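Local coordinates for AmbC (Sorangium cellulosum, PDB 5O15), which probably catalyses, as a bifunctional dehydratase-cyclase domain, both a dehydration and a heterocycle-forming cyclisation in the biosynthesis of the polyketide ambruticin, at residues A[57-62]-A[87-92]; A[145-150]-A[256-261]; A[194-199]-A[208-213]. All coordinates share one frame; numbering follows the deposited sequence.

Contact 1: residues A[57-62]-A[87-92]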
ATOM      1  N   VAL A  57       2.745  -8.630  13.744  1.00 17.42           N
ATOM      2  CA  VAL A  57       3.164  -8.929  12.379  1.00 17.84           C
ATOM      3  C   VAL A  57       1.908  -9.027  11.518  1.00 15.99           C
ATOM      4  O   VAL A  57       1.118  -9.967  11.662  1.00 18.12           O
ATOM      5  CB  VAL A  57       3.977 -10.225  12.323  1.00 20.08           C
ATOM      6  CG1 VAL A  57       4.527 -10.400  10.934  1.00 21.51           C
ATOM      7  CG2 VAL A  57       5.090 -10.232  13.388  1.00 23.72           C
ATOM      8  N   ILE A  58       1.712  -8.061  10.633  1.00 15.42           N
ATOM      9  CA  ILE A  58       0.517  -8.015   9.795  1.00 15.88           C
ATOM     10  C   ILE A  58       0.927  -7.672   8.371  1.00 14.48           C
ATOM     11  O   ILE A  58       1.933  -6.997   8.132  1.00 15.18           O
ATOM     12  CB  ILE A  58      -0.531  -6.998  10.293  1.00 16.69           C
ATOM     13  CG1 ILE A  58       0.053  -5.580  10.363  1.00 20.84           C
ATOM     14  CG2 ILE A  58      -1.148  -7.483  11.586  1.00 20.19           C
ATOM     15  CD1 ILE A  58      -0.973  -4.526  10.773  1.00 21.37           C
ATOM     16  N   LEU A  59       0.135  -8.131   7.414  1.00 14.82           N
ATOM     17  CA  LEU A  59       0.386  -7.789   6.029  1.00 15.38           C
ATOM     18  C   LEU A  59       0.291  -6.269   5.875  1.00 15.19           C
ATOM     19  O   LEU A  59      -0.593  -5.653   6.459  1.00 16.22           O
ATOM     20  CB  LEU A  59      -0.646  -8.505   5.151  1.00 16.28           C
ATOM     21  CG  LEU A  59      -0.346  -8.544   3.641  1.00 16.62           C
ATOM     22  CD1 LEU A  59       0.881  -9.405   3.283  1.00 17.91           C
ATOM     23  CD2 LEU A  59      -1.553  -8.965   2.878  1.00 18.65           C
ATOM     24  N   PRO A  60       1.183  -5.622   5.126  1.00 14.85           N
ATOM     25  CA  PRO A  60       0.991  -4.182   4.894  1.00 15.11           C
ATOM     26  C   PRO A  60      -0.313  -3.904   4.170  1.00 14.52           C
ATOM     27  O   PRO A  60      -0.686  -4.624   3.248  1.00 14.51           O
ATOM     28  CB  PRO A  60       2.191  -3.788   4.027  1.00 16.80           C
ATOM     29  CG  PRO A  60       2.604  -5.039   3.379  1.00 17.52           C
ATOM     30  CD  PRO A  60       2.336  -6.136   4.381  1.00 15.69           C
ATOM     31  N   GLY A  61      -1.001  -2.826   4.559  1.00 15.37           N
ATOM     32  CA  GLY A  61      -2.218  -2.439   3.860  1.00 15.76           C
ATOM     33  C   GLY A  61      -2.023  -2.152   2.379  1.00 14.62           C
ATOM     34  O   GLY A  61      -2.964  -2.297   1.579  1.00 15.17           O
ATOM     35  N   THR A  62      -0.787  -1.774   1.989  1.00 13.66           N
ATOM     36  CA  THR A  62      -0.498  -1.624   0.566  1.00 12.70           C
ATOM     37  C   THR A  62      -0.620  -2.933  -0.193  1.00 12.65           C
ATOM     38  O   THR A  62      -0.777  -2.910  -1.418  1.00 13.71           O
ATOM     39  CB  THR A  62       0.903  -1.058   0.359  1.00 13.49           C
ATOM     40  OG1 THR A  62       1.819  -1.915   1.032  1.00 13.19           O
ATOM     41  CG2 THR A  62       1.038   0.366   0.882  1.00 14.38           C
ATOM     42  N   ALA A  87     -10.035  -4.867   8.531  1.00 20.34           N
ATOM     43  CA  ALA A  87      -9.313  -5.636   9.544  1.00 22.21           C
ATOM     44  C   ALA A  87      -7.969  -6.076   9.002  1.00 19.15           C
ATOM     45  O   ALA A  87      -7.893  -6.481   7.834  1.00 18.74           O
ATOM     46  CB  ALA A  87     -10.132  -6.883   9.887  1.00 24.78           C
ATOM     47  N   PRO A  88      -6.933  -6.083   9.833  1.00 19.58           N
ATOM     48  CA  PRO A  88      -5.607  -6.508   9.367  1.00 19.55           C
ATOM     49  C   PRO A  88      -5.558  -8.013   9.137  1.00 18.99           C
ATOM     50  O   PRO A  88      -6.398  -8.788   9.587  1.00 20.90           O
ATOM     51  CB  PRO A  88      -4.668  -6.099  10.503  1.00 22.26           C
ATOM     52  CG  PRO A  88      -5.542  -6.054  11.709  1.00 24.12           C
ATOM     53  CD  PRO A  88      -6.922  -5.668  11.245  1.00 21.38           C
ATOM     54  N   LEU A  89      -4.510  -8.425   8.451  1.00 18.49           N
ATOM     55  CA  LEU A  89      -4.249  -9.824   8.151  1.00 18.43           C
ATOM     56  C   LEU A  89      -3.001 -10.202   8.946  1.00 17.76           C
ATOM     57  O   LEU A  89      -1.881  -9.765   8.628  1.00 16.71           O
ATOM     58  CB  LEU A  89      -4.045 -10.001   6.650  1.00 18.58           C
ATOM     59  CG  LEU A  89      -4.016 -11.403   6.044  1.00 20.24           C
ATOM     60  CD1 LEU A  89      -4.316 -11.393   4.550  1.00 21.11           C
ATOM     61  CD2 LEU A  89      -2.755 -12.155   6.301  1.00 24.28           C
ATOM     62  N   ALA A  90      -3.213 -10.973  10.006  1.00 19.33           N
ATOM     63  CA  ALA A  90      -2.126 -11.477  10.830  1.00 19.76           C
ATOM     64  C   ALA A  90      -1.375 -12.536  10.048  1.00 20.29           C
ATOM     65  O   ALA A  90      -1.983 -13.397   9.418  1.00 22.54           O
ATOM     66  CB  ALA A  90      -2.696 -12.072  12.116  1.00 22.77           C
ATOM     67  N   LEU A  91      -0.081 -12.468  10.072  1.00 18.83           N
ATOM     68  CA  LEU A  91       0.717 -13.343   9.217  1.00 19.08           C
ATOM     69  C   LEU A  91       1.285 -14.500  10.011  1.00 22.32           C
ATOM     70  O   LEU A  91       1.871 -14.279  11.076  1.00 24.41           O
ATOM     71  CB  LEU A  91       1.867 -12.572   8.593  1.00 18.84           C
ATOM     72  CG  LEU A  91       1.468 -11.550   7.521  1.00 19.67           C
ATOM     73  CD1 LEU A  91       2.609 -10.595   7.236  1.00 20.23           C
ATOM     74  CD2 LEU A  91       1.007 -12.258   6.243  1.00 21.32           C
ATOM     75  N   PRO A  92       1.206 -15.725   9.505  1.00 24.48           N
ATOM     76  CA  PRO A  92       1.838 -16.853  10.197  1.00 26.22           C
ATOM     77  C   PRO A  92       3.338 -16.790  10.023  1.00 27.24           C
ATOM     78  O   PRO A  92       3.837 -16.324   8.997  1.00 25.68           O
ATOM     79  CB  PRO A  92       1.273 -18.067   9.460  1.00 28.02           C
ATOM     80  CG  PRO A  92       1.087 -17.566   8.067  1.00 28.18           C
ATOM     81  CD  PRO A  92       0.653 -16.125   8.199  1.00 26.62           C
TER
HETATM   82  O   HOH W   1      -3.021  -6.106   7.574  1.00 17.49           O
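Leu-91 lays its CD1 methyl over the backbone where Ile-58 joins Leu-59, with CD1 3.5 Å from Leu-59 N. Its CG stands anti to the carbonyl carbon (chi1 -71°), which turns the isobutyl group back across segment 57-62: CD2 meets Leu-59 CD1 with the two side chains at about a right angle, and CB touches Val-57 CG1. Leu-59 and Leu-89 instead run side by side and point the same way, their CB atoms 4.0 Å apart and Leu-59 CD2 on Leu-89 CD1. Farther along, the CG2 branch of Ile-58 rests on Pro-88 CB at 3.9 Å, and its CD1 reaches the same carbon. Two backbone hydrogen bonds, Leu-91 N to Val-57 O (3.2 Å) and Leu-59 N to Leu-89 O (2.9 Å), flank a single beta bridge between Ile-58 and Ala-90. The touching parts run 112° apart, and the pairing stops there. Beyond it, a water accepts from Leu-89 N and donates to Leu-59 O. Ile-58 O takes a hydrogen bond from His-51 ND1; His-51 and Pro-60 bound the HxxxGxxxxP motif of polyketide dehydratases, which probably places this crossing beside the active site. The bridge thus joins the lead-in to helix 61-75 to the loop between strands 79-85 and 96-103, while helix 297-305 packs on Ile-58 and Pro-88, and strand 236-247 on Ile-58.

Contact 2: residues A[145-150]-A[256-261]; sequences TAWAAG and RARVEV
A short 3-10 turn at 146-148 sits against strand 254-261 without pairing to it, the closest CA atoms being those of Ala-148 and Arg-256, 6.6 Å apart. Trp-147 reaches from this turn to the strand. Its CG lies between the backbone N and the carbonyl carbon (chi1 52°), and the indole is covered on both faces: Arg-258 CB stands 3.6 Å from the centroid of the six-membered ring, almost on its normal, a CH-pi contact, while Ala-148 CB lies toward the rim of the opposite face. The extended Arg-258 chain continues over the indole, CD coming within 3.8 Å of Trp-147 CD1. Its guanidinium stands off above the five-membered ring, CZ 5.9 Å from the centroid, so any cation-pi attraction is weak at best; it turns to Glu-260, with Arg-258 NH2 2.9 Å from Glu-260 OE1, and to Glu-275. The far corner of the ring abuts the strand backbone, Trp-147 CH2 being 3.5 Å from Arg-258 N, with Arg-256 O near the ring plane. Arg-256, on the same side of the strand, runs roughly perpendicular to Arg-258. Its NH1 donates to Ala-148 O at 3.0 Å, the oxygen lying in the guanidinium plane but the bond bent to 135° at the hydrogen, and also to a water that donates to Gly-150 O. Glu-275 accepts from Trp-147 NE1 as well as pairing with Arg-258, and Asp-193 holds Arg-256 NE. The loop after strand 129-137 is thereby fastened onto strand 254-261, which lies between strands 269-277 and 189-195.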
ATOM      1  N   THR A 145       4.459  14.469 -14.058  1.00 14.49           N
ATOM      2  CA  THR A 145       5.650  14.078 -13.321  1.00 13.12           C
ATOM      3  C   THR A 145       6.822  14.996 -13.632  1.00 12.25           C
ATOM      4  O   THR A 145       7.969  14.616 -13.450  1.00 12.79           O
ATOM      5  CB  THR A 145       5.992  12.610 -13.583  1.00 14.39           C
ATOM      6  OG1 THR A 145       6.031  12.386 -15.004  1.00 14.82           O
ATOM      7  CG2 THR A 145       4.933  11.687 -12.920  1.00 17.28           C
ATOM      8  N   ALA A 146       6.537  16.229 -14.044  1.00 12.78           N
ATOM      9  CA  ALA A 146       7.611  17.186 -14.281  1.00 12.46           C
ATOM     10  C   ALA A 146       8.448  17.436 -13.025  1.00 11.96           C
ATOM     11  O   ALA A 146       9.638  17.757 -13.119  1.00 12.48           O
ATOM     12  CB  ALA A 146       7.039  18.495 -14.815  1.00 14.41           C
ATOM     13  N   TRP A 147       7.849  17.252 -11.848  1.00 12.29           N
ATOM     14  CA  TRP A 147       8.571  17.412 -10.593  1.00 12.32           C
ATOM     15  C   TRP A 147       9.696  16.396 -10.428  1.00 11.87           C
ATOM     16  O   TRP A 147      10.598  16.633  -9.625  1.00 13.14           O
ATOM     17  CB  TRP A 147       7.609  17.296  -9.386  1.00 13.03           C
ATOM     18  CG  TRP A 147       6.750  16.050  -9.392  1.00 13.07           C
ATOM     19  CD1 TRP A 147       5.481  15.925  -9.893  1.00 14.01           C
ATOM     20  CD2 TRP A 147       7.126  14.751  -8.925  1.00 12.30           C
ATOM     21  NE1 TRP A 147       5.063  14.630  -9.773  1.00 14.43           N
ATOM     22  CE2 TRP A 147       6.057  13.892  -9.186  1.00 12.66           C
ATOM     23  CE3 TRP A 147       8.266  14.230  -8.305  1.00 12.36           C
ATOM     24  CZ2 TRP A 147       6.090  12.539  -8.861  1.00 13.72           C
ATOM     25  CZ3 TRP A 147       8.286  12.890  -7.977  1.00 12.50           C
ATOM     26  CH2 TRP A 147       7.226  12.061  -8.269  1.00 13.10           C
ATOM     27  N   ALA A 148       9.660  15.276 -11.150  1.00 11.40           N
ATOM     28  CA  ALA A 148      10.686  14.242 -11.074  1.00 12.02           C
ATOM     29  C   ALA A 148      11.821  14.492 -12.058  1.00 11.93           C
ATOM     30  O   ALA A 148      12.849  13.827 -11.969  1.00 13.18           O
ATOM     31  CB  ALA A 148      10.038  12.875 -11.356  1.00 12.67           C
ATOM     32  N   ALA A 149      11.650  15.420 -12.982  1.00 11.91           N
ATOM     33  CA  ALA A 149      12.625  15.744 -14.016  1.00 12.34           C
ATOM     34  C   ALA A 149      13.454  16.949 -13.600  1.00 12.38           C
ATOM     35  O   ALA A 149      12.998  17.797 -12.832  1.00 13.24           O
ATOM     36  CB  ALA A 149      11.874  16.073 -15.321  1.00 12.61           C
ATOM     37  N   GLY A 150      14.671  17.046 -14.155  1.00 12.71           N
ATOM     38  CA  GLY A 150      15.496  18.210 -13.895  1.00 14.13           C
ATOM     39  C   GLY A 150      16.079  18.173 -12.504  1.00 12.97           C
ATOM     40  O   GLY A 150      16.532  17.139 -12.032  1.00 13.61           O
ATOM     41  N   ARG A 256      10.769   7.604  -7.944  1.00 11.25           N
ATOM     42  CA  ARG A 256      10.669   8.863  -7.231  1.00 11.88           C
ATOM     43  C   ARG A 256       9.220   9.099  -6.840  1.00 11.92           C
ATOM     44  O   ARG A 256       8.301   8.697  -7.550  1.00 12.18           O
ATOM     45  CB  ARG A 256      11.211  10.037  -8.027  1.00 12.19           C
ATOM     46  CG  ARG A 256      12.714  10.031  -8.068  1.00 12.56           C
ATOM     47  CD  ARG A 256      13.285  11.185  -8.827  1.00 11.99           C
ATOM     48  NE  ARG A 256      14.743  11.151  -8.739  1.00 13.78           N
ATOM     49  CZ  ARG A 256      15.567  11.823  -9.523  1.00 14.24           C
ATOM     50  NH1 ARG A 256      15.100  12.628 -10.458  1.00 13.71           N
ATOM     51  NH2 ARG A 256      16.888  11.711  -9.372  1.00 15.13           N
ATOM     52  N   ALA A 257       9.026   9.731  -5.682  1.00 11.59           N
ATOM     53  CA  ALA A 257       7.716   9.951  -5.114  1.00 11.34           C
ATOM     54  C   ALA A 257       7.559  11.409  -4.736  1.00 10.42           C
ATOM     55  O   ALA A 257       8.494  12.067  -4.258  1.00 11.05           O
ATOM     56  CB  ALA A 257       7.540   9.107  -3.854  1.00 12.33           C
ATOM     57  N   ARG A 258       6.320  11.872  -4.888  1.00 10.95           N
ATOM     58  CA  ARG A 258       5.832  13.139  -4.380  1.00 11.55           C
ATOM     59  C   ARG A 258       4.624  12.828  -3.508  1.00 10.84           C
ATOM     60  O   ARG A 258       3.623  12.281  -3.996  1.00 11.20           O
ATOM     61  CB  ARG A 258       5.439  14.088  -5.507  1.00 12.72           C
ATOM     62  CG  ARG A 258       4.906  15.409  -5.033  1.00 14.04           C
ATOM     63  CD  ARG A 258       4.469  16.274  -6.196  1.00 17.30           C
ATOM     64  NE  ARG A 258       3.994  17.576  -5.734  1.00 22.13           N
ATOM     65  CZ  ARG A 258       2.719  17.882  -5.490  1.00 28.74           C
ATOM     66  NH1 ARG A 258       1.750  16.995  -5.681  1.00 34.04           N
ATOM     67  NH2 ARG A 258       2.411  19.103  -5.075  1.00 33.46           N
ATOM     68  N   VAL A 259       4.706  13.150  -2.231  1.00 11.64           N
ATOM     69  CA  VAL A 259       3.650  12.898  -1.262  1.00 11.69           C
ATOM     70  C   VAL A 259       3.219  14.265  -0.755  1.00 12.72           C
ATOM     71  O   VAL A 259       3.969  14.946  -0.052  1.00 13.68           O
ATOM     72  CB  VAL A 259       4.143  12.000  -0.124  1.00 12.26           C
ATOM     73  CG1 VAL A 259       3.010  11.741   0.853  1.00 13.74           C
ATOM     74  CG2 VAL A 259       4.684  10.708  -0.633  1.00 14.05           C
ATOM     75  N   GLU A 260       2.008  14.666  -1.099  1.00 12.92           N
ATOM     76  CA  GLU A 260       1.483  15.976  -0.750  1.00 14.64           C
ATOM     77  C   GLU A 260       0.520  15.849   0.418  1.00 15.44           C
ATOM     78  O   GLU A 260      -0.550  15.244   0.287  1.00 17.02           O
ATOM     79  CB  GLU A 260       0.813  16.637  -1.947  1.00 17.76           C
ATOM     80  CG  GLU A 260       0.332  18.030  -1.629  1.00 26.47           C
ATOM     81  CD  GLU A 260       0.187  18.891  -2.857  1.00 37.54           C
ATOM     82  OE1 GLU A 260       0.714  20.026  -2.848  1.00 44.44           O
ATOM     83  OE2 GLU A 260      -0.419  18.430  -3.839  1.00 40.73           O
ATOM     84  N   VAL A 261       0.926  16.410   1.556  1.00 17.12           N
ATOM     85  CA  VAL A 261       0.168  16.261   2.785  1.00 19.48           C
ATOM     86  C   VAL A 261      -0.998  17.233   2.781  1.00 21.79           C
ATOM     87  O   VAL A 261      -0.836  18.421   2.486  1.00 23.58           O
ATOM     88  CB  VAL A 261       1.083  16.469   3.997  1.00 22.62           C
ATOM     89  CG1 VAL A 261       0.338  16.267   5.281  1.00 25.10           C
ATOM     90  CG2 VAL A 261       2.247  15.516   3.910  1.00 25.27           C
TER
HETATM   91  O   HOH W   2      16.087  14.500 -12.513  1.00 19.70           O

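Contact 3: residues A[194-199]-A[208-213]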
ATOM      1  N   LEU A 194      12.733   6.148  -3.628  1.00 11.19           N
ATOM      2  CA  LEU A 194      12.270   4.890  -3.058  1.00 11.62           C
ATOM      3  C   LEU A 194      12.943   3.740  -3.793  1.00 12.26           C
ATOM      4  O   LEU A 194      13.056   3.759  -5.015  1.00 12.71           O
ATOM      5  CB  LEU A 194      10.760   4.743  -3.214  1.00 12.26           C
ATOM      6  CG  LEU A 194       9.898   5.916  -2.745  1.00 12.73           C
ATOM      7  CD1 LEU A 194       8.420   5.565  -2.916  1.00 13.73           C
ATOM      8  CD2 LEU A 194      10.176   6.337  -1.313  1.00 13.29           C
ATOM      9  N   ALA A 195      13.371   2.720  -3.062  1.00 12.78           N
ATOM     10  CA  ALA A 195      13.979   1.571  -3.719  1.00 14.05           C
ATOM     11  C   ALA A 195      13.811   0.350  -2.848  1.00 15.10           C
ATOM     12  O   ALA A 195      14.046   0.424  -1.642  1.00 16.48           O
ATOM     13  CB  ALA A 195      15.479   1.785  -3.969  1.00 14.88           C
ATOM     14  N   LEU A 196      13.380  -0.744  -3.465  1.00 17.91           N
ATOM     15  CA  LEU A 196      13.319  -2.012  -2.766  1.00 19.28           C
ATOM     16  C   LEU A 196      14.736  -2.472  -2.410  1.00 18.51           C
ATOM     17  O   LEU A 196      15.671  -2.357  -3.226  1.00 18.07           O
ATOM     18  CB  LEU A 196      12.669  -3.076  -3.645  1.00 20.62           C
ATOM     19  CG  LEU A 196      11.152  -2.949  -3.944  1.00 22.87           C
ATOM     20  CD1 LEU A 196      10.713  -3.952  -4.976  1.00 26.00           C
ATOM     21  CD2 LEU A 196      10.343  -3.188  -2.733  1.00 22.41           C
ATOM     22  N   PRO A 197      14.940  -2.990  -1.205  1.00 23.20           N
ATOM     23  CA  PRO A 197      16.246  -3.537  -0.833  1.00 25.33           C
ATOM     24  C   PRO A 197      16.615  -4.760  -1.658  1.00 23.21           C
ATOM     25  O   PRO A 197      15.771  -5.419  -2.284  1.00 21.82           O
ATOM     26  CB  PRO A 197      16.068  -3.916   0.644  1.00 30.63           C
ATOM     27  CG  PRO A 197      14.866  -3.177   1.092  1.00 30.46           C
ATOM     28  CD  PRO A 197      14.000  -2.959  -0.075  1.00 26.03           C
ATOM     29  N   GLU A 198      17.910  -5.044  -1.656  1.00 33.12           N
ATOM     30  CA  GLU A 198      18.437  -6.200  -2.349  1.00 38.06           C
ATOM     31  C   GLU A 198      17.705  -7.453  -1.895  1.00 37.65           C
ATOM     32  O   GLU A 198      17.298  -7.572  -0.736  1.00 41.02           O
ATOM     33  CB  GLU A 198      19.934  -6.302  -2.023  1.00 44.91           C
ATOM     34  CG  GLU A 198      20.633  -7.595  -2.418  1.00 52.80           C
ATOM     35  CD  GLU A 198      22.106  -7.610  -1.999  1.00 58.54           C
ATOM     36  OE1 GLU A 198      22.675  -6.523  -1.738  1.00 60.39           O
ATOM     37  OE2 GLU A 198      22.698  -8.710  -1.920  1.00 60.07           O
ATOM     38  N   GLY A 199      17.517  -8.374  -2.830  1.00 33.99           N
ATOM     39  CA  GLY A 199      16.814  -9.611  -2.562  1.00 36.78           C
ATOM     40  C   GLY A 199      15.340  -9.404  -2.820  1.00 34.60           C
ATOM     41  O   GLY A 199      14.761 -10.033  -3.708  1.00 35.80           O
ATOM     42  N   GLY A 208       2.077  -5.833  -9.618  1.00 16.26           N
ATOM     43  CA  GLY A 208       1.677  -4.592 -10.244  1.00 15.93           C
ATOM     44  C   GLY A 208       2.460  -3.433  -9.648  1.00 14.86           C
ATOM     45  O   GLY A 208       3.171  -2.705 -10.353  1.00 15.77           O
ATOM     46  N   LEU A 209       2.335  -3.255  -8.339  1.00 14.05           N
ATOM     47  CA  LEU A 209       3.169  -2.348  -7.575  1.00 13.72           C
ATOM     48  C   LEU A 209       3.533  -3.057  -6.281  1.00 13.78           C
ATOM     49  O   LEU A 209       2.676  -3.284  -5.420  1.00 13.55           O
ATOM     50  CB  LEU A 209       2.450  -1.033  -7.336  1.00 14.86           C
ATOM     51  CG  LEU A 209       3.254   0.005  -6.559  1.00 15.50           C
ATOM     52  CD1 LEU A 209       4.616   0.295  -7.196  1.00 17.81           C
ATOM     53  CD2 LEU A 209       2.456   1.273  -6.428  1.00 17.40           C
ATOM     54  N   HIS A 210       4.804  -3.453  -6.167  1.00 13.65           N
ATOM     55  CA  HIS A 210       5.211  -4.240  -5.031  1.00 14.03           C
ATOM     56  C   HIS A 210       4.757  -3.530  -3.758  1.00 13.05           C
ATOM     57  O   HIS A 210       5.059  -2.340  -3.563  1.00 13.16           O
ATOM     58  CB  HIS A 210       6.737  -4.357  -5.022  1.00 14.16           C
ATOM     59  CG  HIS A 210       7.262  -5.395  -4.098  1.00 14.22           C
ATOM     60  ND1 HIS A 210       7.141  -5.293  -2.729  1.00 13.77           N
ATOM     61  CD2 HIS A 210       7.926  -6.554  -4.338  1.00 15.52           C
ATOM     62  CE1 HIS A 210       7.735  -6.330  -2.158  1.00 14.28           C
ATOM     63  NE2 HIS A 210       8.227  -7.106  -3.113  1.00 16.09           N
ATOM     64  N   PRO A 211       4.089  -4.224  -2.848  1.00 12.12           N
ATOM     65  CA  PRO A 211       3.584  -3.551  -1.643  1.00 11.93           C
ATOM     66  C   PRO A 211       4.636  -2.888  -0.796  1.00 12.63           C
ATOM     67  O   PRO A 211       4.345  -1.880  -0.138  1.00 12.46           O
ATOM     68  CB  PRO A 211       2.872  -4.695  -0.905  1.00 12.25           C
ATOM     69  CG  PRO A 211       2.403  -5.591  -2.004  1.00 12.65           C
ATOM     70  CD  PRO A 211       3.515  -5.571  -3.028  1.00 13.03           C
ATOM     71  N   ALA A 212       5.858  -3.424  -0.776  1.00 12.30           N
ATOM     72  CA  ALA A 212       6.902  -2.770   0.005  1.00 12.63           C
ATOM     73  C   ALA A 212       7.383  -1.472  -0.639  1.00 12.24           C
ATOM     74  O   ALA A 212       7.870  -0.584   0.057  1.00 13.57           O
ATOM     75  CB  ALA A 212       8.079  -3.719   0.240  1.00 14.17           C
ATOM     76  N   LEU A 213       7.202  -1.332  -1.945  1.00 12.98           N
ATOM     77  CA  LEU A 213       7.582  -0.115  -2.634  1.00 13.80           C
ATOM     78  C   LEU A 213       6.539   0.978  -2.428  1.00 11.95           C
ATOM     79  O   LEU A 213       6.883   2.115  -2.094  1.00 13.13           O
ATOM     80  CB  LEU A 213       7.851  -0.438  -4.104  1.00 14.82           C
ATOM     81  CG  LEU A 213       8.375   0.682  -4.973  1.00 14.89           C
ATOM     82  CD1 LEU A 213       9.697   1.248  -4.441  1.00 14.06           C
ATOM     83  CD2 LEU A 213       8.563   0.178  -6.352  1.00 15.91           C
TER
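Leu-196 fills the hollow at the start of helix 211-225, the long helix of the second half of this double hotdog fold, just after its own chain has left strand 189-195. Both its methyls rest on one face of the His-210 ring. CD2 lies 4.0 Å from the ring centroid in a CH-pi contact, and is wedged between this ring, Ala-212 CB at 3.8 Å and Leu-213 CB at 4.0 Å; CD1 lies over the same face, near the CG–CD2 bond. Leu-213 supplies the reciprocal bump: with CG anti to the backbone N (chi1 -175°), it crosses Leu-196 at about a right angle and pushes CD1 onto Leu-194 CB, 3.9 Å away. The contact is thoroughly apolar apart from the imidazole, and Leu-255 of strand 254-261 also covers Leu-213. An alanine in place of His-210 is likely to strip the first turn of its side-chain cap and open a gap beneath both Leu-196 methyls. His-210 begins the HPALLD sequence, which resembles the aspartate-bearing motif of polyketide dehydratases, so Asp-215 is probably an active-site residue. At the N-cap, His-210 ND1 accepts from Ala-212 N at 3.0 Å, the nitrogen within 2° of the imidazole plane.

In the fold
Contacts 1 and 3 belong to the two halves of the double hotdog, their centres about 17 Å apart, and meet where helices 61-75 and 211-225 begin: Thr-62 OG1 lies 2.8 Å from Pro-211 O, a probable hydrogen bond. Thr-62 also touches Asp-215, and His-51 bonds to contact 1; this pair, expected to be catalytic by analogy with other polyketide dehydratases, probably lies near the junction. Contact 2 lies on the opposite side of the chain's centre from contact 1, the centres about 29 Å and the nearest atoms about 11 Å apart. It reaches contact 3 through neighbouring strands, with Ala-257 CB 3.8 Å from Leu-194 CD1, and the chain loop it closes encloses contact 3.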